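Local coordinates for protein yeast Cdc13 OB4 (Candida glabrata, PDB 3RMH) that forms the dimer of the telomere protein Cdc13 through its OB4 domain, and probably contributes in this way to DNA binding by the whole protein, at residues B[3-8]-B[103-108]; B[18-23]-B[115-120]; B[32-37]-B[49-54]. The protein carries 2 engineered substitutions. All blocks are in the same frame, centred on the assembly; numbering follows the deposited sequence.

Contact 1. Residues B[3-8]-B[103-108]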
loop_
_atom_site.group_PDB
_atom_site.type_symbol
_atom_site.label_atom_id
_atom_site.label_comp_id
_atom_site.label_asym_id
_atom_site.label_seq_id
_atom_site.Cartn_x
_atom_site.Cartn_y
_atom_site.Cartn_z
ATOM N N THR B 3 -7.068 -14.382 -15.113
ATOM C CA THR B 3 -8.388 -14.042 -14.592
ATOM C C THR B 3 -9.298 -13.687 -15.756
ATOM O O THR B 3 -8.880 -13.004 -16.693
ATOM C CB THR B 3 -8.350 -12.853 -13.619
ATOM O OG1 THR B 3 -7.800 -13.278 -12.367
ATOM C CG2 THR B 3 -9.756 -12.310 -13.388
ATOM N N ASP B 4 -10.540 -14.157 -15.703
ATOM C CA ASP B 4 -11.495 -13.858 -16.759
ATOM C C ASP B 4 -12.156 -12.509 -16.518
ATOM O O ASP B 4 -12.975 -12.359 -15.613
ATOM C CB ASP B 4 -12.556 -14.952 -16.869
ATOM C CG ASP B 4 -13.439 -14.781 -18.089
ATOM O OD1 ASP B 4 -12.961 -14.199 -19.085
ATOM O OD2 ASP B 4 -14.606 -15.225 -18.051
ATOM N N ILE B 5 -11.789 -11.529 -17.337
ATOM C CA ILE B 5 -12.347 -10.188 -17.234
ATOM C C ILE B 5 -13.110 -9.825 -18.506
ATOM O O ILE B 5 -13.450 -8.659 -18.735
ATOM C CB ILE B 5 -11.241 -9.155 -17.030
ATOM C CG1 ILE B 5 -10.258 -9.224 -18.200
ATOM C CG2 ILE B 5 -10.531 -9.404 -15.712
ATOM C CD1 ILE B 5 -9.516 -7.925 -18.446
ATOM N N THR B 6 -13.371 -10.834 -19.332
ATOM C CA THR B 6 -14.077 -10.631 -20.592
ATOM C C THR B 6 -15.521 -10.214 -20.352
ATOM O O THR B 6 -16.132 -9.550 -21.185
ATOM C CB THR B 6 -14.047 -11.901 -21.462
ATOM O OG1 THR B 6 -14.611 -12.999 -20.735
ATOM C CG2 THR B 6 -12.616 -12.238 -21.844
ATOM N N GLN B 7 -16.062 -10.602 -19.204
ATOM C CA GLN B 7 -17.427 -10.241 -18.859
ATOM C C GLN B 7 -17.530 -8.785 -18.397
ATOM O O GLN B 7 -18.566 -8.152 -18.574
ATOM C CB GLN B 7 -17.966 -11.174 -17.773
ATOM C CG GLN B 7 -18.144 -12.614 -18.223
ATOM C CD GLN B 7 -18.610 -13.522 -17.103
ATOM O OE1 GLN B 7 -18.377 -13.238 -15.928
ATOM N NE2 GLN B 7 -19.270 -14.619 -17.465
ATOM N N TYR B 8 -16.443 -8.255 -17.837
ATOM C CA TYR B 8 -16.469 -6.962 -17.153
ATOM C C TYR B 8 -16.927 -5.785 -18.016
ATOM O O TYR B 8 -16.541 -5.662 -19.182
ATOM C CB TYR B 8 -15.085 -6.649 -16.543
ATOM C CG TYR B 8 -14.706 -7.523 -15.364
ATOM C CD1 TYR B 8 -13.880 -7.040 -14.362
ATOM C CD2 TYR B 8 -15.165 -8.833 -15.261
ATOM C CE1 TYR B 8 -13.524 -7.830 -13.283
ATOM C CE2 TYR B 8 -14.815 -9.639 -14.173
ATOM C CZ TYR B 8 -13.994 -9.128 -13.192
ATOM O OH TYR B 8 -13.624 -9.893 -12.113
ATOM N N ARG B 103 -5.991 0.909 -17.305
ATOM C CA ARG B 103 -7.289 0.289 -17.150
ATOM C C ARG B 103 -7.094 -0.748 -16.064
ATOM O O ARG B 103 -6.283 -1.660 -16.226
ATOM C CB ARG B 103 -7.728 -0.374 -18.453
ATOM C CG ARG B 103 -8.068 0.627 -19.548
ATOM C CD ARG B 103 -8.664 -0.058 -20.788
ATOM N NE ARG B 103 -7.689 -0.894 -21.484
ATOM C CZ ARG B 103 -7.853 -2.190 -21.737
ATOM N NH1 ARG B 103 -8.962 -2.812 -21.357
ATOM N NH2 ARG B 103 -6.909 -2.866 -22.377
ATOM N N VAL B 104 -7.812 -0.600 -14.952
ATOM C CA VAL B 104 -7.550 -1.438 -13.786
ATOM C C VAL B 104 -8.799 -2.204 -13.326
ATOM O O VAL B 104 -9.921 -1.818 -13.635
ATOM C CB VAL B 104 -6.955 -0.625 -12.607
ATOM C CG1 VAL B 104 -5.667 0.092 -13.045
ATOM C CG2 VAL B 104 -7.959 0.393 -12.075
ATOM N N PHE B 105 -8.576 -3.290 -12.589
ATOM C CA PHE B 105 -9.655 -4.084 -12.022
ATOM C C PHE B 105 -9.210 -4.652 -10.671
ATOM O O PHE B 105 -8.012 -4.679 -10.365
ATOM C CB PHE B 105 -10.085 -5.201 -12.996
ATOM C CG PHE B 105 -9.083 -6.316 -13.120
ATOM C CD1 PHE B 105 -9.318 -7.550 -12.524
ATOM C CD2 PHE B 105 -7.894 -6.122 -13.794
ATOM C CE1 PHE B 105 -8.385 -8.570 -12.625
ATOM C CE2 PHE B 105 -6.956 -7.136 -13.889
ATOM C CZ PHE B 105 -7.200 -8.354 -13.316
ATOM N N GLN B 106 -10.173 -5.080 -9.862
ATOM C CA GLN B 106 -9.879 -5.703 -8.568
ATOM C C GLN B 106 -9.506 -7.160 -8.734
ATOM O O GLN B 106 -10.305 -7.980 -9.213
ATOM C CB GLN B 106 -11.074 -5.637 -7.619
ATOM C CG GLN B 106 -11.469 -4.255 -7.164
ATOM C CD GLN B 106 -12.929 -4.189 -6.793
ATOM O OE1 GLN B 106 -13.792 -4.529 -7.597
ATOM N NE2 GLN B 106 -13.215 -3.762 -5.574
ATOM N N ARG B 107 -8.300 -7.494 -8.309
ATOM C CA ARG B 107 -7.874 -8.881 -8.339
ATOM C C ARG B 107 -7.929 -9.451 -6.917
ATOM O O ARG B 107 -7.326 -8.905 -5.985
ATOM C CB ARG B 107 -6.467 -8.999 -8.917
ATOM C CG ARG B 107 -5.976 -10.419 -9.045
ATOM C CD ARG B 107 -4.572 -10.454 -9.609
ATOM N NE ARG B 107 -4.509 -9.850 -10.935
ATOM C CZ ARG B 107 -4.723 -10.515 -12.068
ATOM N NH1 ARG B 107 -5.015 -11.808 -12.030
ATOM N NH2 ARG B 107 -4.641 -9.891 -13.237
ATOM N N PRO B 108 -8.674 -10.538 -6.740
ATOM C CA PRO B 108 -8.761 -11.195 -5.434
ATOM C C PRO B 108 -7.572 -12.122 -5.229
ATOM O O PRO B 108 -7.106 -12.735 -6.191
ATOM C CB PRO B 108 -10.031 -12.030 -5.568
ATOM C CG PRO B 108 -10.035 -12.423 -7.010
ATOM C CD PRO B 108 -9.456 -11.248 -7.770
HETATM O O HOH W 1 -12.834 -8.846 -10.027
#

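Contact 2. Residues B[18-23]-B[115-120]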
loop_
_atom_site.group_PDB
_atom_site.type_symbol
_atom_site.label_atom_id
_atom_site.label_comp_id
_atom_site.label_asym_id
_atom_site.label_seq_id
_atom_site.Cartn_x
_atom_site.Cartn_y
_atom_site.Cartn_z
ATOM N N GLN B 18 -12.690 6.671 -3.819
ATOM C CA GLN B 18 -13.875 5.825 -3.895
ATOM C C GLN B 18 -13.518 4.384 -4.251
ATOM O O GLN B 18 -14.133 3.445 -3.747
ATOM C CB GLN B 18 -14.885 6.386 -4.903
ATOM C CG GLN B 18 -15.383 7.784 -4.564
ATOM C CD GLN B 18 -16.529 8.242 -5.456
ATOM O OE1 GLN B 18 -16.838 7.611 -6.470
ATOM N NE2 GLN B 18 -17.168 9.344 -5.075
ATOM N N LEU B 19 -12.521 4.212 -5.109
ATOM C CA LEU B 19 -12.101 2.883 -5.526
ATOM C C LEU B 19 -11.480 2.125 -4.359
ATOM O O LEU B 19 -11.678 0.917 -4.216
ATOM C CB LEU B 19 -11.099 2.968 -6.674
ATOM C CG LEU B 19 -11.614 3.535 -8.004
ATOM C CD1 LEU B 19 -10.511 3.527 -9.038
ATOM C CD2 LEU B 19 -12.797 2.710 -8.489
ATOM N N ASN B 20 -10.725 2.839 -3.527
ATOM C CA ASN B 20 -10.068 2.207 -2.378
ATOM C C ASN B 20 -11.036 1.748 -1.311
ATOM O O ASN B 20 -10.667 0.980 -0.423
ATOM C CB ASN B 20 -9.032 3.145 -1.750
ATOM C CG ASN B 20 -7.714 3.112 -2.483
ATOM O OD1 ASN B 20 -7.285 2.055 -2.957
ATOM N ND2 ASN B 20 -7.063 4.270 -2.585
ATOM N N HIS B 21 -12.270 2.231 -1.383
ATOM C CA HIS B 21 -13.275 1.836 -0.391
ATOM C C HIS B 21 -14.125 0.646 -0.826
ATOM O O HIS B 21 -14.829 0.053 -0.003
ATOM C CB HIS B 21 -14.166 3.017 -0.006
ATOM C CG HIS B 21 -13.556 3.904 1.039
ATOM N ND1 HIS B 21 -13.833 3.766 2.373
ATOM C CD2 HIS B 21 -12.651 4.908 0.926
ATOM C CE1 HIS B 21 -13.135 4.670 3.055
ATOM N NE2 HIS B 21 -12.420 5.367 2.207
ATOM N N LEU B 22 -14.061 0.298 -2.107
ATOM C CA LEU B 22 -14.901 -0.786 -2.632
ATOM C C LEU B 22 -14.593 -2.093 -1.908
ATOM O O LEU B 22 -13.497 -2.645 -2.036
ATOM C CB LEU B 22 -14.710 -0.950 -4.139
ATOM C CG LEU B 22 -15.297 0.140 -5.041
ATOM C CD1 LEU B 22 -14.823 -0.066 -6.469
ATOM C CD2 LEU B 22 -16.820 0.158 -4.986
ATOM N N GLN B 23 -15.575 -2.566 -1.148
ATOM C CA GLN B 23 -15.441 -3.730 -0.278
ATOM C C GLN B 23 -15.607 -5.050 -1.026
ATOM O O GLN B 23 -14.996 -6.059 -0.678
ATOM C CB GLN B 23 -16.487 -3.654 0.835
ATOM C CG GLN B 23 -16.414 -4.796 1.835
ATOM C CD GLN B 23 -16.145 -4.312 3.249
ATOM O OE1 GLN B 23 -16.414 -3.157 3.582
ATOM N NE2 GLN B 23 -15.608 -5.194 4.088
ATOM N N ILE B 115 -7.960 -7.000 -1.215
ATOM C CA ILE B 115 -8.233 -6.665 -2.607
ATOM C C ILE B 115 -7.021 -5.923 -3.164
ATOM O O ILE B 115 -6.511 -5.000 -2.537
ATOM C CB ILE B 115 -9.506 -5.815 -2.751
ATOM C CG1 ILE B 115 -10.736 -6.704 -2.566
ATOM C CG2 ILE B 115 -9.553 -5.136 -4.136
ATOM C CD1 ILE B 115 -12.024 -5.935 -2.381
ATOM N N ARG B 116 -6.539 -6.345 -4.325
ATOM C CA ARG B 116 -5.457 -5.606 -4.973
ATOM C C ARG B 116 -5.885 -5.192 -6.368
ATOM O O ARG B 116 -6.483 -5.980 -7.094
ATOM C CB ARG B 116 -4.176 -6.443 -5.040
ATOM C CG ARG B 116 -3.522 -6.679 -3.684
ATOM C CD ARG B 116 -2.325 -7.607 -3.800
ATOM N NE ARG B 116 -1.698 -7.863 -2.501
ATOM C CZ ARG B 116 -2.167 -8.724 -1.601
ATOM N NH1 ARG B 116 -3.279 -9.403 -1.848
ATOM N NH2 ARG B 116 -1.534 -8.899 -0.445
ATOM N N TRP B 117 -5.578 -3.952 -6.728
ATOM C CA TRP B 117 -5.876 -3.425 -8.051
ATOM C C TRP B 117 -4.751 -3.809 -9.011
ATOM O O TRP B 117 -3.565 -3.793 -8.652
ATOM C CB TRP B 117 -6.048 -1.897 -7.971
ATOM C CG TRP B 117 -7.321 -1.553 -7.257
ATOM C CD1 TRP B 117 -7.498 -1.403 -5.904
ATOM C CD2 TRP B 117 -8.620 -1.381 -7.858
ATOM N NE1 TRP B 117 -8.826 -1.126 -5.632
ATOM C CE2 TRP B 117 -9.523 -1.116 -6.792
ATOM C CE3 TRP B 117 -9.088 -1.423 -9.165
ATOM C CZ2 TRP B 117 -10.884 -0.874 -7.038
ATOM C CZ3 TRP B 117 -10.439 -1.201 -9.391
ATOM C CH2 TRP B 117 -11.318 -0.919 -8.337
ATOM N N SER B 118 -5.127 -4.145 -10.236
ATOM C CA SER B 118 -4.178 -4.671 -11.203
ATOM C C SER B 118 -4.533 -4.067 -12.551
ATOM O O SER B 118 -5.698 -3.796 -12.798
ATOM C CB SER B 118 -4.339 -6.192 -11.266
ATOM O OG SER B 118 -3.191 -6.811 -11.805
ATOM N N PRO B 119 -3.536 -3.850 -13.419
ATOM C CA PRO B 119 -3.818 -3.262 -14.728
ATOM C C PRO B 119 -4.006 -4.296 -15.835
ATOM O O PRO B 119 -3.502 -5.415 -15.746
ATOM C CB PRO B 119 -2.563 -2.428 -15.000
ATOM C CG PRO B 119 -1.460 -3.227 -14.363
ATOM C CD PRO B 119 -2.087 -3.924 -13.147
ATOM N N ILE B 120 -4.706 -3.904 -16.893
ATOM C CA ILE B 120 -4.999 -4.810 -17.994
ATOM C C ILE B 120 -4.237 -4.436 -19.252
ATOM O O ILE B 120 -4.288 -3.292 -19.672
ATOM C CB ILE B 120 -6.493 -4.754 -18.341
ATOM C CG1 ILE B 120 -7.320 -5.197 -17.136
ATOM C CG2 ILE B 120 -6.787 -5.610 -19.573
ATOM C CD1 ILE B 120 -8.746 -4.714 -17.173
HETATM O O HOH W 2 -11.300 -1.922 -3.615
#

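Contact 3. Residues B[32-37]-B[49-54]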
loop_
_atom_site.group_PDB
_atom_site.type_symbol
_atom_site.label_atom_id
_atom_site.label_comp_id
_atom_site.label_asym_id
_atom_site.label_seq_id
_atom_site.Cartn_x
_atom_site.Cartn_y
_atom_site.Cartn_z
ATOM N N LEU B 32 -8.500 4.925 -15.932
ATOM C CA LEU B 32 -7.936 6.005 -15.150
ATOM C C LEU B 32 -6.918 6.776 -15.969
ATOM O O LEU B 32 -6.121 6.175 -16.682
ATOM C CB LEU B 32 -7.209 5.435 -13.935
ATOM C CG LEU B 32 -8.029 4.539 -13.015
ATOM C CD1 LEU B 32 -7.138 4.027 -11.910
ATOM C CD2 LEU B 32 -9.212 5.322 -12.458
ATOM N N ASN B 33 -6.969 8.099 -15.878
ATOM C CA ASN B 33 -5.883 8.948 -16.357
ATOM C C ASN B 33 -5.238 9.593 -15.150
ATOM O O ASN B 33 -5.792 10.526 -14.564
ATOM C CB ASN B 33 -6.404 9.999 -17.355
ATOM C CG ASN B 33 -6.826 9.378 -18.665
ATOM O OD1 ASN B 33 -5.985 9.031 -19.499
ATOM N ND2 ASN B 33 -8.133 9.211 -18.851
ATOM N N VAL B 34 -4.079 9.073 -14.752
ATOM C CA VAL B 34 -3.554 9.376 -13.434
ATOM C C VAL B 34 -2.059 9.579 -13.450
ATOM O O VAL B 34 -1.390 9.164 -14.393
ATOM C CB VAL B 34 -3.916 8.252 -12.437
ATOM C CG1 VAL B 34 -5.395 8.305 -12.130
ATOM C CG2 VAL B 34 -3.543 6.883 -13.015
ATOM N N TYR B 35 -1.544 10.217 -12.403
ATOM C CA TYR B 35 -0.106 10.440 -12.269
ATOM C C TYR B 35 0.548 9.275 -11.586
ATOM O O TYR B 35 0.103 8.870 -10.517
ATOM C CB TYR B 35 0.168 11.682 -11.433
ATOM C CG TYR B 35 -0.251 12.949 -12.120
ATOM C CD1 TYR B 35 0.630 13.625 -12.951
ATOM C CD2 TYR B 35 -1.525 13.461 -11.955
ATOM C CE1 TYR B 35 0.257 14.793 -13.594
ATOM C CE2 TYR B 35 -1.912 14.629 -12.600
ATOM C CZ TYR B 35 -1.013 15.289 -13.412
ATOM O OH TYR B 35 -1.392 16.450 -14.050
ATOM N N ILE B 36 1.615 8.753 -12.176
ATOM C CA ILE B 36 2.415 7.726 -11.491
ATOM C C ILE B 36 3.385 8.443 -10.576
ATOM O O ILE B 36 4.198 9.234 -11.041
ATOM C CB ILE B 36 3.203 6.874 -12.508
ATOM C CG1 ILE B 36 2.230 6.062 -13.376
ATOM C CG2 ILE B 36 4.230 6.003 -11.779
ATOM C CD1 ILE B 36 2.860 5.286 -14.503
ATOM N N ILE B 37 3.321 8.185 -9.274
ATOM C CA ILE B 37 4.210 8.904 -8.357
ATOM C C ILE B 37 5.274 8.048 -7.688
ATOM O O ILE B 37 6.200 8.568 -7.092
ATOM C CB ILE B 37 3.430 9.638 -7.271
ATOM C CG1 ILE B 37 2.524 8.651 -6.527
ATOM C CG2 ILE B 37 2.639 10.782 -7.894
ATOM C CD1 ILE B 37 1.871 9.242 -5.311
ATOM N N ILE B 49 2.952 0.015 -8.577
ATOM C CA ILE B 49 2.885 1.380 -9.117
ATOM C C ILE B 49 1.848 2.174 -8.330
ATOM O O ILE B 49 0.680 1.798 -8.299
ATOM C CB ILE B 49 2.454 1.328 -10.587
ATOM C CG1 ILE B 49 3.417 0.453 -11.390
ATOM C CG2 ILE B 49 2.349 2.729 -11.209
ATOM C CD1 ILE B 49 2.966 0.207 -12.823
ATOM N N LYS B 50 2.262 3.272 -7.699
ATOM C CA LYS B 50 1.321 4.125 -6.976
ATOM C C LYS B 50 0.867 5.281 -7.865
ATOM O O LYS B 50 1.692 5.963 -8.462
ATOM C CB LYS B 50 1.950 4.675 -5.685
ATOM C CG LYS B 50 2.235 3.584 -4.619
ATOM C CD LYS B 50 2.620 4.189 -3.271
ATOM C CE LYS B 50 2.939 3.109 -2.227
ATOM N NZ LYS B 50 4.250 2.440 -2.490
ATOM N N VAL B 51 -0.443 5.491 -7.941
ATOM C CA VAL B 51 -1.006 6.547 -8.783
ATOM C C VAL B 51 -1.993 7.415 -8.015
ATOM O O VAL B 51 -2.638 6.952 -7.066
ATOM C CB VAL B 51 -1.712 5.968 -10.043
ATOM C CG1 VAL B 51 -0.761 5.088 -10.849
ATOM C CG2 VAL B 51 -2.968 5.164 -9.652
ATOM N N VAL B 52 -2.093 8.671 -8.440
ATOM C CA VAL B 52 -2.988 9.678 -7.864
ATOM C C VAL B 52 -3.695 10.455 -8.977
ATOM O O VAL B 52 -3.188 10.534 -10.094
ATOM C CB VAL B 52 -2.215 10.675 -6.975
ATOM C CG1 VAL B 52 -1.456 9.922 -5.894
ATOM C CG2 VAL B 52 -1.251 11.537 -7.822
ATOM N N ASN B 53 -4.861 11.025 -8.681
ATOM C CA ASN B 53 -5.590 11.802 -9.673
ATOM C C ASN B 53 -4.923 13.165 -9.936
ATOM O O ASN B 53 -4.899 13.640 -11.069
ATOM C CB ASN B 53 -7.069 11.972 -9.278
ATOM C CG ASN B 53 -7.864 10.655 -9.326
ATOM O OD1 ASN B 53 -8.405 10.208 -8.312
ATOM N ND2 ASN B 53 -7.952 10.049 -10.505
ATOM N N GLU B 54 -4.381 13.785 -8.888
ATOM C CA GLU B 54 -3.711 15.089 -9.008
ATOM C C GLU B 54 -2.429 15.131 -8.178
ATOM O O GLU B 54 -2.372 14.571 -7.087
ATOM C CB GLU B 54 -4.644 16.200 -8.529
ATOM C CG GLU B 54 -5.906 16.350 -9.345
ATOM C CD GLU B 54 -5.643 16.940 -10.719
ATOM O OE1 GLU B 54 -4.665 17.712 -10.859
ATOM O OE2 GLU B 54 -6.413 16.626 -11.655
#

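Contact 1. Residues B[3-8]-B[103-108]
I5 lies over the ring of F105, and this pair holds the N-terminal segment 3-8 against the side of strand 99-108. From CB, which points toward the strand, the I5 side chain divides. CG1 takes the tight position between the backbone N and the carbonyl carbon (chi1 59°), which leaves CG2 beside the N and directed at the phenyl group. This methyl sits 4.0 Å from the F105 ring centroid and 19° off the ring normal, a CH-pi contact over one face that is displaced toward CD1 and CE1. The other branch leads away from the phenyl ring, and its tip, CD1, packs on I120, so that one isoleucine bridges the strand and the chain beyond strand 115-119. The strand belongs to the curled sheet of the OB fold; V104 packs inward on L32 and W117, whereas F105 is directed to the outside, where the N-terminal segment shields it. T3, poorly ordered, brings CG2 to within 4.1 Å of F105 CE1. Its OG1 comes 3.2 Å from R107 NH1, but the angle is too poor for a hydrogen bond. R107 bends at chi3 (-60°) to bring its guanidinium back toward the phenyl group, with NH2 at the ring edge and in its plane. On the other flank Y8 CE1 meets F105 CD1 obliquely at 4.3 Å, while I5 CA rests on one face of the tyrosine ring. The Y8 hydroxyl reaches the strand through a water, 2.5 Å from OH, which donates to the backbone O of Q106 at 2.8 Å. Behind the contact, Y8 N bonds to I5 O and the T6 hydroxyl donates to D4 OD1, folding the segment into a compact bend.

Contact 2. Residues B[18-23]-B[115-120]
With chi1 at -71° and chi2 at 87°, W117 stands its indole well clear of strand 115-119, against L19 and L22. Both leucines carry CG beside the backbone N, and their extended chains cross the indole at about a right angle. The L19 side chain comes down from above the plane, over the rim, with CB 3.9 Å from W117 CZ2 and CD2 equally far from CH2, whereas L22 CD1 meets the edge, 4.1 Å from CZ2. The closest approach to the indole is polar: L19 O stands at the edge, 3.4 Å from CZ2. That carbonyl closes the type I turn L19-L22 by accepting from L22 N, and it also accepts a hydrogen bond from a water at 2.9 Å. The same water donates to L22 O and accepts a weak hydrogen bond from W117 NE1 at 3.3 Å. Turn and indole are therefore joined through solvent, with no direct hydrogen bond. I115 pushes CD1 against the next two peptides, 3.6 Å from L22 O and 3.4 Å from Q23 O. The arrangement covers one end of the OB-fold barrel: the turn leaving helix 16-19 rests on a tryptophan from the barrel wall. N20 ties the turn to the chain ahead of strand 68-73 by donating from ND2 to V65 O and I67 O. H21 faces H21 of the second subunit, NE2 to NE2, and Y61 of that subunit packs on Q23 and I115. W117 is surrounded by Y30 of strand 28-42, V104 and Q106 of strand 99-108 and L68 of strand 68-73.

Contact 3. Residues B[32-37]-B[49-54]
V34 and I36 meet V51 and I49 on the buried face of a beta hairpin, strands 28-42 and 46-52 of the OB barrel. V34 CG2 packs 3.6 Å from V51 CB, and I36 CG2 lies 3.8 Å from I49 CG2; I16 of helix 16-19 and L68 of strand 68-73 close over V51. The opposite face carries Y35, paired with V52, and I37. I37 holds CG1 between its backbone N and carbonyl carbon (chi1 55°), and CD1 is pressed against V52 CG1 at 3.4 Å, tighter than usual. Between the faces run three backbone bonds: Y35 N to V52 O and V52 N to Y35 O, the hydrogen-bonded pair, and I37 N to K50 O at 2.9 Å. The local strand axes run at 126°, far from a flat antiparallel ladder and in keeping with a strongly coiled barrel wall. At the polar edge, beyond the end of strand 46-52, N53 accepts from I16 N and donates to H14 O, fastening the strand end to the helix start, while its ND2 also touches V34 CG1. The Y35 ring turns its edge to the peptide, with CD2 3.5 Å from N53 O.

Overall arrangement
Contacts 1 and 2 share one antiparallel strand pair, 99-108 with 115-119, their centres about 10 Å apart: R107 N lies 2.7 Å from R116 O and R103 O 2.8 Å from I120 N, both probable hydrogen bonds. Contact 3 sits on the neighbouring hairpin, with its centre about 13 Å from that of contact 2 and about 19 Å from that of contact 1. L32 links all three in the interior, its CD1 3.7 Å from V104 CG2 and its CD2 4.1 Å from L19 CD1. The second subunit approaches contact 2 most extensively, within reach of six residues, against one each (P108 and I37) in contacts 1 and 3.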